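Local structure of TSC1 N-terminal domain (Chaetomium thermophilum, 7A0M) at residues 84-89 against 93-98; 119-124 against 178-183; 273-278 against 363-368; 329-334 against 410-415. The protein probably helps bring the TSC complex to lysosomes through phosphoinositide binding by TSC1, of which this is the N-terminal domain, and so contributes to mTORC1 regulation. All coordinates share one frame; numbering follows the deposited sequence.

Contact 1: 84-89 against 93-98; sequences PGLGAP and FQWWDK
The passage from a loop into helix 89-105 sets Pro89 against Phe93, one turn further along the chain, and Leu86 against Trp95, nine residues after it. Near the start of the helix the amide N of Phe93 points to the carbonyl O of Pro89 at 3.5 Å. This i-to-i+4 hydrogen bond is weak for its length, although at 165° it is nearly straight. Proline suits such a place: its ring replaces an amide hydrogen that would have no helical acceptor, and its carbonyl stays available. CB of Phe93 lies 4.1 Å from the same Pro89 O, but the ring turns elsewhere. With CG anti to the backbone N (chi1 175°), it leads away from the loop toward Pro143 and meets Trp144 edge-to-face, while CB of Asp97 sits over the rim of one face.

The second touch is apolar. Leu86 reaches back with one methyl, CD1, to CD1 of the Trp95 indole at 4.2 Å, coming in obliquely to the ring. Both side chains are buried and both also rest on Leu57 of helix 45-65; Phe75 meets the indole as well. A branched leucine and a broad indole can thus fill the same interior region from two parts of the chain. Just after Leu86, Gly87 allows the backbone to turn at a positive phi of 104° before it returns to Pro89. The whole is a short connection between helices 69-81 and 89-105, its leucine packed back on the second helix, in an alpha-helical fold without strands.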
loop_
_atom_site.group_PDB
_atom_site.type_symbol
_atom_site.label_atom_id
_atom_site.label_comp_id
_atom_site.label_asym_id
_atom_site.label_seq_id
_atom_site.Cartn_x
_atom_site.Cartn_y
_atom_site.Cartn_z
ATOM N N PRO B 84 60.110 2.167 6.930
ATOM C CA PRO B 84 60.483 1.173 5.908
ATOM C C PRO B 84 61.740 0.400 6.252
ATOM O O PRO B 84 61.884 -0.756 5.833
ATOM C CB PRO B 84 60.677 2.024 4.646
ATOM C CG PRO B 84 59.852 3.234 4.876
ATOM C CD PRO B 84 59.972 3.513 6.343
ATOM N N GLY B 85 62.657 0.999 7.006
ATOM C CA GLY B 85 63.890 0.341 7.370
ATOM C C GLY B 85 63.858 -0.486 8.634
ATOM O O GLY B 85 64.902 -1.001 9.041
ATOM N N LEU B 86 62.692 -0.638 9.275
ATOM C CA LEU B 86 62.628 -1.415 10.510
ATOM C C LEU B 86 62.749 -2.906 10.241
ATOM O O LEU B 86 63.268 -3.651 11.084
ATOM C CB LEU B 86 61.320 -1.133 11.247
ATOM C CG LEU B 86 61.144 0.271 11.822
ATOM C CD1 LEU B 86 59.748 0.440 12.399
ATOM C CD2 LEU B 86 62.202 0.533 12.877
ATOM N N GLY B 87 62.266 -3.359 9.090
ATOM C CA GLY B 87 62.381 -4.753 8.724
ATOM C C GLY B 87 61.115 -5.574 8.865
ATOM O O GLY B 87 60.171 -5.423 8.083
ATOM N N ALA B 88 61.098 -6.455 9.859
ATOM C CA ALA B 88 59.975 -7.361 10.040
ATOM C C ALA B 88 58.702 -6.575 10.349
ATOM O O ALA B 88 58.748 -5.581 11.083
ATOM C CB ALA B 88 60.267 -8.357 11.163
ATOM N N PRO B 89 57.555 -6.982 9.796
ATOM C CA PRO B 89 56.306 -6.260 10.083
ATOM C C PRO B 89 55.925 -6.289 11.547
ATOM O O PRO B 89 55.133 -5.447 11.986
ATOM C CB PRO B 89 55.268 -6.990 9.219
ATOM C CG PRO B 89 56.066 -7.648 8.146
ATOM C CD PRO B 89 57.364 -8.037 8.789
ATOM N N PHE B 93 54.522 -3.023 14.435
ATOM C CA PHE B 93 53.453 -3.198 15.413
ATOM C C PHE B 93 53.970 -3.012 16.834
ATOM O O PHE B 93 53.297 -2.395 17.666
ATOM C CB PHE B 93 52.811 -4.575 15.254
ATOM C CG PHE B 93 51.769 -4.881 16.294
ATOM C CD1 PHE B 93 50.493 -4.355 16.190
ATOM C CD2 PHE B 93 52.065 -5.693 17.377
ATOM C CE1 PHE B 93 49.530 -4.631 17.142
ATOM C CE2 PHE B 93 51.107 -5.972 18.336
ATOM C CZ PHE B 93 49.837 -5.440 18.217
ATOM N N GLN B 94 55.159 -3.544 17.128
ATOM C CA GLN B 94 55.740 -3.388 18.458
ATOM C C GLN B 94 55.903 -1.922 18.830
ATOM O O GLN B 94 55.693 -1.540 19.986
ATOM C CB GLN B 94 57.086 -4.106 18.511
ATOM C CG GLN B 94 56.980 -5.616 18.513
ATOM C CD GLN B 94 58.317 -6.290 18.281
ATOM O OE1 GLN B 94 59.374 -5.690 18.477
ATOM N NE2 GLN B 94 58.275 -7.540 17.834
ATOM N N TRP B 95 56.267 -1.082 17.862
ATOM C CA TRP B 95 56.413 0.340 18.147
ATOM C C TRP B 95 55.050 1.015 18.247
ATOM O O TRP B 95 54.824 1.834 19.145
ATOM C CB TRP B 95 57.277 1.001 17.077
ATOM C CG TRP B 95 58.742 0.822 17.320
ATOM C CD1 TRP B 95 59.600 0.034 16.609
ATOM C CD2 TRP B 95 59.518 1.412 18.370
ATOM N NE1 TRP B 95 60.865 0.114 17.136
ATOM C CE2 TRP B 95 60.842 0.952 18.220
ATOM C CE3 TRP B 95 59.224 2.292 19.416
ATOM C CZ2 TRP B 95 61.868 1.341 19.077
ATOM C CZ3 TRP B 95 60.246 2.677 20.265
ATOM C CH2 TRP B 95 61.551 2.202 20.090
ATOM N N TRP B 96 54.141 0.690 17.325
ATOM C CA TRP B 96 52.774 1.194 17.409
ATOM C C TRP B 96 52.119 0.767 18.719
ATOM O O TRP B 96 51.461 1.574 19.387
ATOM C CB TRP B 96 51.982 0.717 16.191
ATOM C CG TRP B 96 50.597 1.284 16.068
ATOM C CD1 TRP B 96 50.205 2.317 15.265
ATOM C CD2 TRP B 96 49.407 0.794 16.698
ATOM N NE1 TRP B 96 48.854 2.533 15.395
ATOM C CE2 TRP B 96 48.339 1.607 16.264
ATOM C CE3 TRP B 96 49.143 -0.240 17.601
ATOM C CZ2 TRP B 96 47.030 1.417 16.703
ATOM C CZ3 TRP B 96 47.842 -0.427 18.035
ATOM C CH2 TRP B 96 46.803 0.398 17.586
ATOM N N ASP B 97 52.290 -0.502 19.097
ATOM C CA ASP B 97 51.770 -0.981 20.375
ATOM C C ASP B 97 52.421 -0.250 21.542
ATOM O O ASP B 97 51.762 0.055 22.543
ATOM C CB ASP B 97 52.017 -2.488 20.491
ATOM C CG ASP B 97 51.217 -3.139 21.604
ATOM O OD1 ASP B 97 50.508 -2.423 22.337
ATOM O OD2 ASP B 97 51.312 -4.376 21.755
ATOM N N LYS B 98 53.716 0.044 21.425
ATOM C CA LYS B 98 54.443 0.698 22.506
ATOM C C LYS B 98 54.042 2.161 22.669
ATOM O O LYS B 98 54.043 2.680 23.791
ATOM C CB LYS B 98 55.941 0.550 22.250
ATOM C CG LYS B 98 56.866 1.045 23.331
ATOM C CD LYS B 98 58.296 0.790 22.889
ATOM C CE LYS B 98 59.293 1.125 23.971
ATOM N NZ LYS B 98 59.086 0.323 25.209
#

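Contact 2: 119-124 against 178-183; sequences DFTLEI and LAFGKK
Thr121 and Phe180 make the tight half of this helix-to-helix contact, Leu122 and Ala179 the loose half. On the tight, buried side the methyl CG2 of Thr121 comes to 3.5 Å from CE2 of the Phe180 ring and 4.0 Å from its CZ. It arrives obliquely to the ring, and the two side chains cross at about a right angle. The rotation of Thr121 separates its two branches: CG2 is turned to the neighbouring helix, whereas OG1, at chi1 -61°, lies beside the backbone N. The hydroxyl is thereby engaged by Phe117 O in its own helix and by Trp96 NE1. Threonine is apt here because one residue offers both a methyl and a polar group. Around the phenyl ring Trp144 and Phe141 continue the packing.

Toward the outside, where Leu122 is exposed, its CD2 meets the CB of Ala179 at 4.1 Å; that alanine also packs on Met118 and Leu125. Its small size lets the backbones come close, CA of Leu122 lying 7.5 Å from CA of Ala179. The two segments bury 138 Å² in all. Lys183 NZ bonds to Leu125 O nearby, but between the methyls and ring cohesion probably comes mainly from dispersion and the exclusion of water.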
loop_
_atom_site.group_PDB
_atom_site.type_symbol
_atom_site.label_atom_id
_atom_site.label_comp_id
_atom_site.label_asym_id
_atom_site.label_seq_id
_atom_site.Cartn_x
_atom_site.Cartn_y
_atom_site.Cartn_z
ATOM N N ASP B 119 48.387 9.671 11.445
ATOM C CA ASP B 119 49.047 9.572 10.147
ATOM C C ASP B 119 50.033 8.410 10.121
ATOM O O ASP B 119 50.173 7.733 9.096
ATOM C CB ASP B 119 49.746 10.887 9.809
ATOM C CG ASP B 119 48.766 12.011 9.535
ATOM O OD1 ASP B 119 47.707 11.740 8.931
ATOM O OD2 ASP B 119 49.053 13.163 9.922
ATOM N N PHE B 120 50.726 8.167 11.237
ATOM C CA PHE B 120 51.554 6.969 11.343
ATOM C C PHE B 120 50.715 5.711 11.165
ATOM O O PHE B 120 51.129 4.771 10.478
ATOM C CB PHE B 120 52.279 6.947 12.689
ATOM C CG PHE B 120 53.173 5.751 12.880
ATOM C CD1 PHE B 120 54.065 5.367 11.892
ATOM C CD2 PHE B 120 53.128 5.020 14.056
ATOM C CE1 PHE B 120 54.889 4.271 12.070
ATOM C CE2 PHE B 120 53.950 3.924 14.239
ATOM C CZ PHE B 120 54.831 3.549 13.245
ATOM N N THR B 121 49.529 5.680 11.777
ATOM C CA THR B 121 48.631 4.543 11.603
ATOM C C THR B 121 48.191 4.408 10.149
ATOM O O THR B 121 48.151 3.298 9.605
ATOM C CB THR B 121 47.417 4.696 12.520
ATOM O OG1 THR B 121 47.849 4.735 13.885
ATOM C CG2 THR B 121 46.452 3.541 12.328
ATOM N N LEU B 122 47.861 5.529 9.503
ATOM C CA LEU B 122 47.417 5.485 8.113
ATOM C C LEU B 122 48.540 5.032 7.187
ATOM O O LEU B 122 48.292 4.317 6.209
ATOM C CB LEU B 122 46.883 6.853 7.690
ATOM C CG LEU B 122 45.599 7.307 8.388
ATOM C CD1 LEU B 122 45.290 8.761 8.066
ATOM C CD2 LEU B 122 44.435 6.408 7.999
ATOM N N GLU B 123 49.777 5.444 7.472
ATOM C CA GLU B 123 50.904 5.027 6.641
ATOM C C GLU B 123 51.154 3.529 6.760
ATOM O O GLU B 123 51.534 2.878 5.780
ATOM C CB GLU B 123 52.158 5.807 7.036
ATOM C CG GLU B 123 52.113 7.284 6.689
ATOM C CD GLU B 123 53.163 8.084 7.434
ATOM O OE1 GLU B 123 53.820 7.516 8.331
ATOM O OE2 GLU B 123 53.321 9.285 7.133
ATOM N N ILE B 124 50.950 2.967 7.954
ATOM C CA ILE B 124 51.100 1.527 8.142
ATOM C C ILE B 124 50.068 0.768 7.317
ATOM O O ILE B 124 50.380 -0.247 6.682
ATOM C CB ILE B 124 50.986 1.176 9.637
ATOM C CG1 ILE B 124 52.137 1.800 10.425
ATOM C CG2 ILE B 124 50.959 -0.332 9.834
ATOM C CD1 ILE B 124 52.004 1.620 11.921
ATOM N N LEU B 178 37.964 2.700 12.712
ATOM C CA LEU B 178 37.320 2.754 11.404
ATOM C C LEU B 178 38.327 2.530 10.282
ATOM O O LEU B 178 38.010 1.889 9.274
ATOM C CB LEU B 178 36.603 4.091 11.231
ATOM C CG LEU B 178 35.318 4.253 12.049
ATOM C CD1 LEU B 178 34.609 5.551 11.695
ATOM C CD2 LEU B 178 34.397 3.060 11.848
ATOM N N ALA B 179 39.547 3.051 10.438
ATOM C CA ALA B 179 40.577 2.839 9.425
ATOM C C ALA B 179 40.992 1.374 9.363
ATOM O O ALA B 179 41.111 0.798 8.276
ATOM C CB ALA B 179 41.786 3.731 9.706
ATOM N N PHE B 180 41.224 0.757 10.524
ATOM C CA PHE B 180 41.525 -0.671 10.552
ATOM C C PHE B 180 40.339 -1.492 10.064
ATOM O O PHE B 180 40.515 -2.520 9.400
ATOM C CB PHE B 180 41.931 -1.098 11.963
ATOM C CG PHE B 180 43.375 -0.841 12.283
ATOM C CD1 PHE B 180 44.356 -1.732 11.884
ATOM C CD2 PHE B 180 43.750 0.288 12.989
ATOM C CE1 PHE B 180 45.684 -1.497 12.180
ATOM C CE2 PHE B 180 45.074 0.527 13.287
ATOM C CZ PHE B 180 46.042 -0.363 12.881
ATOM N N GLY B 181 39.121 -1.055 10.387
ATOM C CA GLY B 181 37.946 -1.780 9.936
ATOM C C GLY B 181 37.726 -1.657 8.441
ATOM O O GLY B 181 37.263 -2.598 7.793
ATOM N N LYS B 182 38.047 -0.491 7.872
ATOM C CA LYS B 182 37.947 -0.328 6.426
ATOM C C LYS B 182 38.935 -1.225 5.693
ATOM O O LYS B 182 38.638 -1.715 4.598
ATOM C CB LYS B 182 38.176 1.136 6.047
ATOM C CG LYS B 182 37.941 1.442 4.577
ATOM C CD LYS B 182 38.288 2.885 4.250
ATOM C CE LYS B 182 37.767 3.281 2.878
ATOM N NZ LYS B 182 37.701 4.759 2.715
ATOM N N LYS B 183 40.108 -1.457 6.284
ATOM C CA LYS B 183 41.114 -2.302 5.650
ATOM C C LYS B 183 40.794 -3.782 5.826
ATOM O O LYS B 183 41.002 -4.579 4.905
ATOM C CB LYS B 183 42.497 -1.979 6.218
ATOM C CG LYS B 183 43.650 -2.528 5.400
ATOM C CD LYS B 183 43.843 -1.709 4.131
ATOM C CE LYS B 183 44.839 -2.364 3.187
ATOM N NZ LYS B 183 46.171 -2.549 3.826
#

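Contact 3: 273-278 against 363-368; sequences IYARLL and AEIRER
The guanidinium of Arg368 receives the carbonyl O of Leu278 at its edge, close to its own plane, and makes a cation-pi contact with Phe279. Its NH1 lies 2.8 Å from that Leu278 O in a hydrogen bond bent to 140°, and it approaches in the carbonyl plane, on a lone pair. The acceptor belongs to the last turn of helix 267-278, where the helix dipole would probably strengthen the attraction to a cation; Asp281 forms a salt bridge with the same NH1.

Behind the charged end the contact is apolar. A chi1 of -167° carries the branches of Leu278 along the arginine stem, the two side chains sliding past each other in opposite directions. CD2 of Leu278 touches CB of Arg368 at 3.7 Å and CD1 of Ile365 at 4.0 Å. That same Ile365 CD1 settles on CB of Ala275 at 3.7 Å, alanine being small enough to admit it. Arginine suits the rim, since its long methylene stem covers the leucine while its tip serves the polar atoms. On the far side of helix 357-373, Arg366 bonds to Tyr383 O of the second subunit. The axes of the two segments cross at 77°, a steep helix-helix packing within this alpha-helical domain.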
loop_
_atom_site.group_PDB
_atom_site.type_symbol
_atom_site.label_atom_id
_atom_site.label_comp_id
_atom_site.label_asym_id
_atom_site.label_seq_id
_atom_site.Cartn_x
_atom_site.Cartn_y
_atom_site.Cartn_z
ATOM N N ILE B 273 11.629 -12.609 15.195
ATOM C CA ILE B 273 12.089 -11.399 15.870
ATOM C C ILE B 273 11.061 -10.285 15.724
ATOM O O ILE B 273 10.768 -9.563 16.686
ATOM C CB ILE B 273 13.468 -10.975 15.329
ATOM C CG1 ILE B 273 14.544 -11.964 15.780
ATOM C CG2 ILE B 273 13.816 -9.562 15.783
ATOM C CD1 ILE B 273 15.906 -11.698 15.178
ATOM N N TYR B 274 10.493 -10.131 14.525
ATOM C CA TYR B 274 9.453 -9.127 14.323
ATOM C C TYR B 274 8.255 -9.377 15.231
ATOM O O TYR B 274 7.711 -8.440 15.826
ATOM C CB TYR B 274 9.016 -9.104 12.858
ATOM C CG TYR B 274 7.700 -8.394 12.632
ATOM C CD1 TYR B 274 7.642 -7.010 12.552
ATOM C CD2 TYR B 274 6.516 -9.109 12.498
ATOM C CE1 TYR B 274 6.441 -6.358 12.349
ATOM C CE2 TYR B 274 5.312 -8.465 12.296
ATOM C CZ TYR B 274 5.280 -7.091 12.221
ATOM O OH TYR B 274 4.082 -6.444 12.017
ATOM N N ALA B 275 7.828 -10.637 15.345
ATOM C CA ALA B 275 6.674 -10.956 16.181
ATOM C C ALA B 275 6.959 -10.674 17.651
ATOM O O ALA B 275 6.075 -10.208 18.380
ATOM C CB ALA B 275 6.266 -12.413 15.978
ATOM N N ARG B 276 8.182 -10.955 18.107
ATOM C CA ARG B 276 8.532 -10.677 19.497
ATOM C C ARG B 276 8.499 -9.182 19.780
ATOM O O ARG B 276 7.931 -8.739 20.785
ATOM C CB ARG B 276 9.914 -11.244 19.826
ATOM C CG ARG B 276 10.285 -11.064 21.290
ATOM C CD ARG B 276 11.787 -11.026 21.509
ATOM N NE ARG B 276 12.112 -10.980 22.933
ATOM C CZ ARG B 276 13.262 -10.533 23.425
ATOM N NH1 ARG B 276 14.206 -10.078 22.612
ATOM N NH2 ARG B 276 13.466 -10.530 24.735
ATOM N N LEU B 277 9.114 -8.387 18.903
ATOM C CA LEU B 277 9.145 -6.944 19.109
ATOM C C LEU B 277 7.766 -6.323 18.929
ATOM O O LEU B 277 7.479 -5.272 19.515
ATOM C CB LEU B 277 10.150 -6.300 18.154
ATOM C CG LEU B 277 11.559 -6.899 18.179
ATOM C CD1 LEU B 277 12.530 -6.061 17.359
ATOM C CD2 LEU B 277 12.053 -7.067 19.608
ATOM N N LEU B 278 6.905 -6.952 18.124
ATOM C CA LEU B 278 5.543 -6.456 17.957
ATOM C C LEU B 278 4.762 -6.504 19.266
ATOM O O LEU B 278 3.864 -5.683 19.482
ATOM C CB LEU B 278 4.828 -7.260 16.870
ATOM C CG LEU B 278 3.511 -6.696 16.335
ATOM C CD1 LEU B 278 3.741 -5.344 15.672
ATOM C CD2 LEU B 278 2.876 -7.672 15.356
ATOM N N ALA B 363 -4.291 -13.978 15.051
ATOM C CA ALA B 363 -5.155 -12.807 14.927
ATOM C C ALA B 363 -4.524 -11.577 15.567
ATOM O O ALA B 363 -4.651 -10.462 15.047
ATOM C CB ALA B 363 -6.521 -13.094 15.549
ATOM N N GLU B 364 -3.840 -11.757 16.699
ATOM C CA GLU B 364 -3.216 -10.622 17.371
ATOM C C GLU B 364 -2.040 -10.074 16.570
ATOM O O GLU B 364 -1.838 -8.855 16.513
ATOM C CB GLU B 364 -2.773 -11.033 18.774
ATOM C CG GLU B 364 -3.914 -11.227 19.759
ATOM C CD GLU B 364 -3.454 -11.826 21.073
ATOM O OE1 GLU B 364 -2.244 -12.105 21.207
ATOM O OE2 GLU B 364 -4.299 -12.018 21.972
ATOM N N ILE B 365 -1.246 -10.956 15.955
ATOM C CA ILE B 365 -0.156 -10.499 15.095
ATOM C C ILE B 365 -0.707 -9.721 13.906
ATOM O O ILE B 365 -0.170 -8.673 13.526
ATOM C CB ILE B 365 0.708 -11.690 14.641
ATOM C CG1 ILE B 365 1.421 -12.326 15.834
ATOM C CG2 ILE B 365 1.719 -11.250 13.589
ATOM C CD1 ILE B 365 2.680 -11.602 16.257
ATOM N N ARG B 366 -1.789 -10.220 13.304
ATOM C CA ARG B 366 -2.412 -9.524 12.182
ATOM C C ARG B 366 -2.943 -8.161 12.603
ATOM O O ARG B 366 -2.705 -7.152 11.927
ATOM C CB ARG B 366 -3.540 -10.373 11.601
ATOM C CG ARG B 366 -3.079 -11.546 10.772
ATOM C CD ARG B 366 -4.252 -12.148 10.030
ATOM N NE ARG B 366 -5.031 -13.066 10.853
ATOM C CZ ARG B 366 -4.890 -14.387 10.825
ATOM N NH1 ARG B 366 -3.999 -14.944 10.015
ATOM N NH2 ARG B 366 -5.640 -15.152 11.606
ATOM N N GLU B 367 -3.676 -8.115 13.718
ATOM C CA GLU B 367 -4.306 -6.870 14.141
ATOM C C GLU B 367 -3.265 -5.800 14.451
ATOM O O GLU B 367 -3.486 -4.613 14.185
ATOM C CB GLU B 367 -5.200 -7.125 15.353
ATOM C CG GLU B 367 -6.219 -6.028 15.625
ATOM C CD GLU B 367 -7.201 -5.844 14.481
ATOM O OE1 GLU B 367 -6.862 -5.143 13.503
ATOM O OE2 GLU B 367 -8.314 -6.406 14.556
ATOM N N ARG B 368 -2.120 -6.203 15.005
ATOM C CA ARG B 368 -1.049 -5.255 15.278
ATOM C C ARG B 368 -0.231 -4.920 14.039
ATOM O O ARG B 368 0.456 -3.893 14.025
ATOM C CB ARG B 368 -0.128 -5.802 16.371
ATOM C CG ARG B 368 -0.780 -5.894 17.738
ATOM C CD ARG B 368 0.259 -6.085 18.827
ATOM N NE ARG B 368 -0.317 -5.957 20.162
ATOM C CZ ARG B 368 0.361 -5.551 21.230
ATOM N NH1 ARG B 368 1.643 -5.228 21.120
ATOM N NH2 ARG B 368 -0.241 -5.463 22.408
#

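Contact 4: 329-334 against 410-415; sequences ILYGLY and MALVVD
Leu412 provides the apolar part of the contact with Tyr331 and Gly332, and does so through one methyl. Its CD1 lies 4.1 Å from CA of Gly332 and 4.2 Å from CE2 of Tyr331, reaching the ring obliquely. Since Gly332 presents bare backbone on the side facing Leu412, the methyl can settle directly on the helix surface. A chi1 near 177° swings the tyrosine ring out from the helix alongside Leu412; one broad side chain and one glycine thus both meet the one methyl CD1.

Leu412 is presented by a type I beta turn from Met410, a selenomethionine, to Val413, closed by the bond from Val413 N to Met410 O at 3.0 Å. This turn follows helix 402-410 and brings Leu412 against helix 323-333 near the C-terminal end of that helix.

Polar interactions are made with neighbouring parts of the chain. Tyr331 OH hydrogen-bonds to Leu377 O, Gly332 O accepts from His379 NE2, and the backbone of Leu412 pairs with that of Leu377.

Packing between subunits adds a third kind: Leu378 of the second subunit rests on Tyr331, and Arg373 of that subunit on Leu412.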
loop_
_atom_site.group_PDB
_atom_site.type_symbol
_atom_site.label_atom_id
_atom_site.label_comp_id
_atom_site.label_asym_id
_atom_site.label_seq_id
_atom_site.Cartn_x
_atom_site.Cartn_y
_atom_site.Cartn_z
ATOM N N ILE B 329 11.910 -3.106 5.844
ATOM C CA ILE B 329 13.009 -3.818 5.203
ATOM C C ILE B 329 12.646 -5.282 4.976
ATOM O O ILE B 329 13.056 -5.878 3.971
ATOM C CB ILE B 329 14.308 -3.660 6.022
ATOM C CG1 ILE B 329 15.524 -4.056 5.181
ATOM C CG2 ILE B 329 14.261 -4.471 7.310
ATOM C CD1 ILE B 329 15.704 -3.206 3.941
ATOM N N LEU B 330 11.873 -5.887 5.881
ATOM C CA LEU B 330 11.420 -7.258 5.668
ATOM C C LEU B 330 10.424 -7.328 4.518
ATOM O O LEU B 330 10.515 -8.209 3.654
ATOM C CB LEU B 330 10.798 -7.816 6.948
ATOM C CG LEU B 330 11.712 -8.064 8.148
ATOM C CD1 LEU B 330 10.893 -8.545 9.336
ATOM C CD2 LEU B 330 12.798 -9.069 7.801
ATOM N N TYR B 331 9.463 -6.403 4.494
ATOM C CA TYR B 331 8.485 -6.369 3.414
ATOM C C TYR B 331 9.125 -5.976 2.089
ATOM O O TYR B 331 8.672 -6.420 1.028
ATOM C CB TYR B 331 7.355 -5.403 3.775
ATOM C CG TYR B 331 6.308 -5.227 2.700
ATOM C CD1 TYR B 331 5.337 -6.195 2.483
ATOM C CD2 TYR B 331 6.283 -4.085 1.912
ATOM C CE1 TYR B 331 4.373 -6.034 1.505
ATOM C CE2 TYR B 331 5.325 -3.914 0.931
ATOM C CZ TYR B 331 4.373 -4.893 0.732
ATOM O OH TYR B 331 3.418 -4.725 -0.242
ATOM N N GLY B 332 10.171 -5.149 2.126
ATOM C CA GLY B 332 10.834 -4.756 0.895
ATOM C C GLY B 332 11.641 -5.869 0.260
ATOM O O GLY B 332 11.752 -5.934 -0.969
ATOM N N LEU B 333 12.213 -6.757 1.074
ATOM C CA LEU B 333 13.094 -7.806 0.575
ATOM C C LEU B 333 12.346 -9.099 0.260
ATOM O O LEU B 333 12.557 -9.695 -0.799
ATOM C CB LEU B 333 14.216 -8.071 1.582
ATOM C CG LEU B 333 15.172 -6.898 1.806
ATOM C CD1 LEU B 333 16.297 -7.277 2.759
ATOM C CD2 LEU B 333 15.728 -6.413 0.478
ATOM N N TYR B 334 11.486 -9.553 1.171
ATOM C CA TYR B 334 10.743 -10.804 0.999
ATOM C C TYR B 334 9.289 -10.583 1.391
ATOM O O TYR B 334 8.817 -11.089 2.415
ATOM C CB TYR B 334 11.377 -11.930 1.819
ATOM C CG TYR B 334 12.750 -12.330 1.332
ATOM C CD1 TYR B 334 13.891 -11.700 1.814
ATOM C CD2 TYR B 334 12.907 -13.333 0.384
ATOM C CE1 TYR B 334 15.147 -12.059 1.368
ATOM C CE2 TYR B 334 14.160 -13.698 -0.068
ATOM C CZ TYR B 334 15.276 -13.059 0.428
ATOM O OH TYR B 334 16.526 -13.420 -0.020
HETATM N N MSE B 410 12.163 2.148 0.333
HETATM C CA MSE B 410 11.530 3.388 0.765
HETATM C C MSE B 410 10.424 3.814 -0.194
HETATM O O MSE B 410 9.458 4.461 0.212
HETATM C CB MSE B 410 12.570 4.502 0.900
HETATM C CG MSE B 410 13.582 4.258 2.004
HETATM SE SE MSE B 410 12.736 4.096 3.754
HETATM C CE MSE B 410 14.048 2.942 4.617
ATOM N N ALA B 411 10.565 3.445 -1.469
ATOM C CA ALA B 411 9.546 3.776 -2.459
ATOM C C ALA B 411 8.214 3.096 -2.180
ATOM O O ALA B 411 7.198 3.495 -2.758
ATOM C CB ALA B 411 10.033 3.402 -3.861
ATOM N N LEU B 412 8.196 2.086 -1.312
ATOM C CA LEU B 412 6.973 1.401 -0.924
ATOM C C LEU B 412 6.276 2.058 0.260
ATOM O O LEU B 412 5.122 1.720 0.545
ATOM C CB LEU B 412 7.283 -0.060 -0.583
ATOM C CG LEU B 412 7.900 -0.880 -1.717
ATOM C CD1 LEU B 412 8.504 -2.160 -1.173
ATOM C CD2 LEU B 412 6.863 -1.184 -2.787
ATOM N N VAL B 413 6.938 2.988 0.942
ATOM C CA VAL B 413 6.425 3.577 2.174
ATOM C C VAL B 413 5.553 4.777 1.839
ATOM O O VAL B 413 5.951 5.653 1.062
ATOM C CB VAL B 413 7.578 3.981 3.107
ATOM C CG1 VAL B 413 7.037 4.630 4.375
ATOM C CG2 VAL B 413 8.436 2.772 3.444
ATOM N N VAL B 414 4.362 4.819 2.429
ATOM C CA VAL B 414 3.433 5.929 2.252
ATOM C C VAL B 414 3.656 6.902 3.405
ATOM O O VAL B 414 3.250 6.637 4.540
ATOM C CB VAL B 414 1.979 5.447 2.207
ATOM C CG1 VAL B 414 1.044 6.602 1.876
ATOM C CG2 VAL B 414 1.823 4.315 1.203
ATOM N N ASP B 415 4.304 8.026 3.119
ATOM C CA ASP B 415 4.581 9.025 4.143
ATOM C C ASP B 415 4.528 10.441 3.579
ATOM O O ASP B 415 4.273 11.401 4.307
ATOM C CB ASP B 415 5.946 8.766 4.791
ATOM C CG ASP B 415 7.082 8.742 3.781
ATOM O OD1 ASP B 415 6.819 8.867 2.567
ATOM O OD2 ASP B 415 8.246 8.597 4.209
#

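Overall arrangement
The four contacts fall into two groups in an elongated, largely helical chain without strands. Contacts 1 and 2 come first along the sequence, with centres 15 Å apart, on the consecutive helices 89-105 and 113-125, the latter packing on helix 168-183; Trp96 joins them, its CZ2 lying 4.0 Å from Phe180 CE2. Contacts 3 and 4 lie 17 Å apart between centres and alternate in sequence, so helices 267-278 and 323-333 both meet later parts of the chain; Tyr274 CB packs on Leu330 CD1. Contacts 1 and 3 have centres 55 Å apart, on opposite sides of the chain's centre. The groups thus probably hold separate parts of an extended domain, and residues of contacts 3 and 4 also touch the second subunit.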